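PDB 3PRL: NADP-dependent glyceraldehyde-3-phosphate dehydrogenase from Bacillus halodurans, which probably catalyses the NADP-dependent, non-phosphorylating oxidation of glyceraldehyde 3-phosphate. Local coordinates for residues D[156-161]-D[181-186]; D[233-238]-D[254-259]. All coordinates share one frame; numbering follows the deposited sequence. Where two conformers were deposited one is given.

Interactions 1 and 2 each pair the two strands of a beta-alpha-beta unit in the Rossmann-type, nucleotide-binding part of an aldehyde dehydrogenase; along the chain interaction 1 closes before interaction 2 opens, and their centres lie about 9 Å apart in one sheet. Strands 144-159 and 234-238 are neighbours there. Leu157 N probably donates to Met234 O at 2.9 Å. Thr236 N probably donates to Leu157 O at 3.0 Å. Ile159 CB packs 3.7 Å from Phe237 CD1. The order is thus 182-186, 144-159, 234-238, 256-259, all four parallel. Interaction 1 contributes Ser160 and Lys186 to the NADP site, although the cofactor is absent from this chain; interaction 2 carries Glu259, the predicted active-site residue, and places Phe237 beside cofactor-binding Thr243.

Interaction 1. Residues D[156-161]-D[181-186]; sequences VLAISP and NTVVFK
Val156 to Ile159 run parallel to Val183 to Lys186, paired residue by residue, with strand axes 4.8 Å apart at closest approach and inclined by 27°. Four backbone hydrogen bonds join them, Val156 N to Thr182 O, Val184 N to Val156 O, Ala158 N to Val184 O and Lys186 N to Ala158 O; a weak fifth, from Ser160 N to Lys186 O at 3.3 Å, extends the pairing to Ser160. This is the beta-alpha-beta crossover through helix 167-178, in the Rossmann-type part of the aldehyde dehydrogenase fold.

On the face of Leu157, Ile159, Val184 and Lys186, Leu157 CD1 leans across to Val184 CG1, 3.8 Å away. On the other face, Ala158 CB sits 4.2 Å from Val183 CG1. Phe185 holds its CG anti to the backbone N (chi1 178°), which lays the ring alongside the strand, beside Ser160. There Ser160 OG lies near the ring plane at its edge, 3.3 Å from Phe185 CE1, and Ala158 O also meets that edge, 3.6 Å from Phe185 CD1. Ala169 of helix 167-178 packs against the same ring. An alanine here would remove the ring, and would probably leave the Ser160 side chain freer to turn and open a gap under the helix. At the start, Val156 CG2 packs 3.9 Å from Asn181 CB, while Asn181 ND2 donates to Met473 O and its OD1 accepts from Gly154 N.

Ser160 and Lys186 both bind NADP in a structure of this protein, and they meet at the C-terminal end of the paired strands. The weak bond from Ser160 N to Lys186 O joins these two positions directly, while the Phe185 edge borders the Ser160 hydroxyl in a buried, largely apolar setting.

Interaction 2. Residues D[233-238]-D[254-259]; sequences DMITFT and IPVVLE
Strands 234-238 and 256-259 run parallel at 7°, their axes 4.6 Å apart at closest approach, joined by backbone hydrogen bonds from Ile235 N to Pro255 O, Val257 N to Ile235 O, Phe237 N to Val257 O and Glu259 N to Phe237 O. At the entrance, Ile254 CD1 reaches over to Ile235 CG1 at 3.6 Å. Ile254 CG1 lies between the backbone N and the carbonyl carbon (chi1 74°), a placement that brings CD1 within contact of Ile235. Met234 crosses Pro255 at about a right angle, CG to CB, and its terminal CE continues to Val257 CG2, 3.9 Å away.

Helix 241-250 connects the two strands as a beta-alpha-beta crossover of the Rossmann-type sheet, and its Ile247 packs on Ile235, Phe237 and Val256. On this face Leu258 CD2 approaches the Phe237 ring obliquely, 3.7 Å from CD2 of that ring, while Leu258 also meets Met253 of a second subunit.

On the opposite face Thr236 and Val257 lie side by side, pointing the same way, with Thr236 OG1 3.8 Å from Val257 CG1; this hydroxyl is buried without a polar partner in the model. Farther along, Glu259, the predicted active-site residue, has two deposited conformers. In one of them OE1 is placed to form a salt bridge with Arg446 NH1, a reading left tentative by the second, and the neighbouring Thr238 OG1 is hydrogen-bonded to Lys172 NZ.

Interaction 1. Residues D[156-161]-D[181-186]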
loop_
_atom_site.group_PDB
_atom_site.type_symbol
_atom_site.label_atom_id
_atom_site.label_comp_id
_atom_site.label_asym_id
_atom_site.label_seq_id
_atom_site.Cartn_x
_atom_site.Cartn_y
_atom_site.Cartn_z
ATOM N N VAL D 156 5.839 9.940 24.390
ATOM C CA VAL D 156 4.412 10.163 24.114
ATOM C C VAL D 156 3.642 10.286 25.407
ATOM O O VAL D 156 3.778 9.442 26.301
ATOM C CB VAL D 156 3.804 9.030 23.198
ATOM C CG1 VAL D 156 2.277 9.046 23.163
ATOM C CG2 VAL D 156 4.349 9.149 21.767
ATOM N N LEU D 157 2.844 11.349 25.513
ATOM C CA LEU D 157 1.970 11.532 26.667
ATOM C C LEU D 157 0.608 10.957 26.346
ATOM O O LEU D 157 -0.053 11.403 25.404
ATOM C CB LEU D 157 1.851 13.014 27.059
ATOM C CG LEU D 157 0.898 13.251 28.253
ATOM C CD1 LEU D 157 1.574 12.905 29.566
ATOM C CD2 LEU D 157 0.370 14.668 28.283
ATOM N N ALA D 158 0.233 9.935 27.109
ATOM C CA ALA D 158 -1.040 9.247 26.967
ATOM C C ALA D 158 -1.888 9.587 28.170
ATOM O O ALA D 158 -1.485 9.337 29.323
ATOM C CB ALA D 158 -0.837 7.739 26.887
ATOM N N ILE D 159 -3.054 10.165 27.895
ATOM C CA ILE D 159 -3.979 10.589 28.936
ATOM C C ILE D 159 -5.309 9.901 28.683
ATOM O O ILE D 159 -5.985 10.185 27.698
ATOM C CB ILE D 159 -4.177 12.126 28.949
ATOM C CG1 ILE D 159 -2.863 12.856 28.619
ATOM C CG2 ILE D 159 -4.803 12.582 30.310
ATOM C CD1 ILE D 159 -3.086 14.299 28.091
ATOM N N SER D 160 -5.669 8.993 29.574
ATOM C CA SER D 160 -6.855 8.169 29.393
ATOM C C SER D 160 -8.016 8.541 30.345
ATOM O O SER D 160 -7.780 9.150 31.392
ATOM C CB SER D 160 -6.481 6.684 29.490
ATOM O OG SER D 160 -6.027 6.345 30.788
ATOM N N PRO D 161 -9.267 8.167 29.977
ATOM C CA PRO D 161 -10.483 8.530 30.716
ATOM C C PRO D 161 -10.912 7.472 31.749
ATOM O O PRO D 161 -10.240 6.455 31.885
ATOM C CB PRO D 161 -11.522 8.612 29.602
ATOM C CG PRO D 161 -11.099 7.523 28.647
ATOM C CD PRO D 161 -9.598 7.277 28.844
ATOM N N ASN D 181 8.660 4.582 20.619
ATOM C CA ASN D 181 8.500 5.745 21.510
ATOM C C ASN D 181 8.559 5.253 22.952
ATOM O O ASN D 181 8.518 4.062 23.189
ATOM C CB ASN D 181 7.145 6.422 21.261
ATOM C CG ASN D 181 7.003 6.948 19.834
ATOM O OD1 ASN D 181 7.445 8.056 19.538
ATOM N ND2 ASN D 181 6.372 6.154 18.947
ATOM N N THR D 182 8.671 6.177 23.906
ATOM C CA THR D 182 8.426 5.860 25.313
ATOM C C THR D 182 7.156 6.584 25.786
ATOM O O THR D 182 6.622 7.439 25.073
ATOM C CB THR D 182 9.659 6.126 26.204
ATOM O OG1 THR D 182 10.065 7.497 26.085
ATOM C CG2 THR D 182 10.807 5.224 25.776
ATOM N N VAL D 183 6.653 6.210 26.961
ATOM C CA VAL D 183 5.374 6.729 27.424
ATOM C C VAL D 183 5.422 7.351 28.814
ATOM O O VAL D 183 5.957 6.781 29.781
ATOM C CB VAL D 183 4.233 5.682 27.327
ATOM C CG1 VAL D 183 2.966 6.218 27.940
ATOM C CG2 VAL D 183 3.956 5.286 25.879
ATOM N N VAL D 184 4.861 8.551 28.895
ATOM C CA VAL D 184 4.393 9.085 30.164
ATOM C C VAL D 184 2.882 8.864 30.197
ATOM O O VAL D 184 2.155 9.400 29.356
ATOM C CB VAL D 184 4.789 10.559 30.337
ATOM C CG1 VAL D 184 4.195 11.127 31.610
ATOM C CG2 VAL D 184 6.286 10.658 30.395
ATOM N N PHE D 185 2.442 8.010 31.123
ATOM C CA PHE D 185 1.042 7.604 31.262
ATOM C C PHE D 185 0.344 8.327 32.422
ATOM O O PHE D 185 0.736 8.175 33.588
ATOM C CB PHE D 185 0.944 6.088 31.475
ATOM C CG PHE D 185 -0.485 5.570 31.686
ATOM C CD1 PHE D 185 -1.560 6.093 30.951
ATOM C CD2 PHE D 185 -0.745 4.545 32.604
ATOM C CE1 PHE D 185 -2.862 5.642 31.134
ATOM C CE2 PHE D 185 -2.053 4.065 32.783
ATOM C CZ PHE D 185 -3.115 4.615 32.048
ATOM N N LYS D 186 -0.689 9.097 32.092
ATOM C CA LYS D 186 -1.551 9.739 33.114
ATOM C C LYS D 186 -2.991 9.239 33.041
ATOM O O LYS D 186 -3.754 9.719 32.206
ATOM C CB LYS D 186 -1.508 11.278 32.996
ATOM C CG LYS D 186 -2.393 12.061 34.032
ATOM C CD LYS D 186 -2.358 11.434 35.438
ATOM C CE LYS D 186 -3.621 11.706 36.252
ATOM N NZ LYS D 186 -3.904 10.586 37.217
#

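Interaction 2. Residues D[233-238]-D[254-259]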
loop_
_atom_site.group_PDB
_atom_site.type_symbol
_atom_site.label_atom_id
_atom_site.label_comp_id
_atom_site.label_asym_id
_atom_site.label_seq_id
_atom_site.Cartn_x
_atom_site.Cartn_y
_atom_site.Cartn_z
ATOM N N ASP D 233 6.745 15.046 22.943
ATOM C CA ASP D 233 6.842 15.141 21.502
ATOM C C ASP D 233 5.533 14.744 20.839
ATOM O O ASP D 233 5.430 14.801 19.632
ATOM C CB ASP D 233 7.991 14.258 20.998
ATOM C CG ASP D 233 9.279 14.505 21.759
ATOM O OD1 ASP D 233 9.953 15.517 21.469
ATOM O OD2 ASP D 233 9.609 13.702 22.668
ATOM N N MET D 234 4.546 14.327 21.637
ATOM C CA MET D 234 3.230 13.940 21.134
ATOM C C MET D 234 2.223 13.751 22.265
ATOM O O MET D 234 2.548 13.132 23.301
ATOM C CB MET D 234 3.344 12.637 20.315
ATOM C CG MET D 234 2.131 12.285 19.451
ATOM S SD MET D 234 0.979 11.091 20.175
ATOM C CE MET D 234 -0.062 10.872 18.734
ATOM N N ILE D 235 1.005 14.264 22.058
ATOM C CA ILE D 235 -0.102 14.053 22.999
ATOM C C ILE D 235 -1.253 13.262 22.379
ATOM O O ILE D 235 -1.710 13.595 21.294
ATOM C CB ILE D 235 -0.689 15.401 23.583
ATOM C CG1 ILE D 235 0.404 16.274 24.185
ATOM C CG2 ILE D 235 -1.800 15.132 24.623
ATOM C CD1 ILE D 235 1.082 15.667 25.334
ATOM N N THR D 236 -1.716 12.226 23.082
ATOM C CA THR D 236 -2.964 11.539 22.718
ATOM C C THR D 236 -3.953 11.452 23.880
ATOM O O THR D 236 -3.666 10.881 24.937
ATOM C CB THR D 236 -2.709 10.160 22.106
ATOM O OG1 THR D 236 -3.961 9.537 21.827
ATOM C CG2 THR D 236 -1.858 9.277 23.041
ATOM N N PHE D 237 -5.139 12.004 23.666
ATOM C CA PHE D 237 -6.045 12.231 24.780
ATOM C C PHE D 237 -7.468 11.838 24.451
ATOM O O PHE D 237 -8.007 12.176 23.381
ATOM C CB PHE D 237 -5.950 13.706 25.208
ATOM C CG PHE D 237 -7.064 14.173 26.113
ATOM C CD1 PHE D 237 -6.909 14.157 27.495
ATOM C CD2 PHE D 237 -8.250 14.659 25.580
ATOM C CE1 PHE D 237 -7.938 14.609 28.341
ATOM C CE2 PHE D 237 -9.279 15.102 26.408
ATOM C CZ PHE D 237 -9.117 15.083 27.790
ATOM N N THR D 238 -8.071 11.124 25.400
ATOM C CA THR D 238 -9.479 10.820 25.355
ATOM C C THR D 238 -10.115 11.388 26.613
ATOM O O THR D 238 -9.610 11.173 27.719
ATOM C CB THR D 238 -9.721 9.309 25.298
ATOM O OG1 THR D 238 -9.087 8.771 24.138
ATOM C CG2 THR D 238 -11.186 9.014 25.250
ATOM N N ILE D 254 3.815 20.332 18.662
ATOM C CA ILE D 254 3.744 18.873 18.642
ATOM C C ILE D 254 2.425 18.337 18.097
ATOM O O ILE D 254 1.421 19.058 18.040
ATOM C CB ILE D 254 4.077 18.264 20.034
ATOM C CG1 ILE D 254 2.914 18.460 21.019
ATOM C CG2 ILE D 254 5.405 18.827 20.571
ATOM C CD1 ILE D 254 3.099 17.712 22.337
ATOM N N PRO D 255 2.424 17.074 17.666
ATOM C CA PRO D 255 1.152 16.503 17.223
ATOM C C PRO D 255 0.246 16.261 18.420
ATOM O O PRO D 255 0.733 15.844 19.473
ATOM C CB PRO D 255 1.563 15.172 16.594
ATOM C CG PRO D 255 3.081 15.199 16.511
ATOM C CD PRO D 255 3.559 16.138 17.505
ATOM N N VAL D 256 -1.049 16.531 18.250
ATOM C CA VAL D 256 -2.037 16.314 19.292
ATOM C C VAL D 256 -3.261 15.592 18.736
ATOM O O VAL D 256 -3.928 16.076 17.828
ATOM C CB VAL D 256 -2.455 17.631 20.024
ATOM C CG1 VAL D 256 -3.343 17.312 21.224
ATOM C CG2 VAL D 256 -1.229 18.383 20.495
ATOM N N VAL D 257 -3.517 14.417 19.301
ATOM C CA VAL D 257 -4.618 13.563 18.905
ATOM C C VAL D 257 -5.660 13.597 20.037
ATOM O O VAL D 257 -5.329 13.419 21.200
ATOM C CB VAL D 257 -4.103 12.130 18.577
ATOM C CG1 VAL D 257 -5.213 11.085 18.610
ATOM C CG2 VAL D 257 -3.405 12.119 17.202
ATOM N N LEU D 258 -6.910 13.886 19.687
ATOM C CA LEU D 258 -7.967 13.999 20.689
ATOM C C LEU D 258 -9.192 13.168 20.335
ATOM O O LEU D 258 -9.674 13.191 19.195
ATOM C CB LEU D 258 -8.391 15.464 20.881
ATOM C CG LEU D 258 -7.365 16.551 21.214
ATOM C CD1 LEU D 258 -7.944 17.950 21.011
ATOM C CD2 LEU D 258 -6.884 16.389 22.648
ATOM N N GLU D 259 -9.661 12.423 21.326
ATOM C CA GLU D 259 -10.939 11.747 21.257
ATOM C C GLU D 259 -11.842 12.406 22.294
ATOM O O GLU D 259 -11.619 12.266 23.492
ATOM C CB GLU D 259 -10.748 10.248 21.524
ATOM C CG GLU D 259 -9.637 9.653 20.655
ATOM C CD GLU D 259 -9.311 8.214 20.974
ATOM O OE1 GLU D 259 -8.814 7.523 20.064
ATOM O OE2 GLU D 259 -9.536 7.772 22.118
#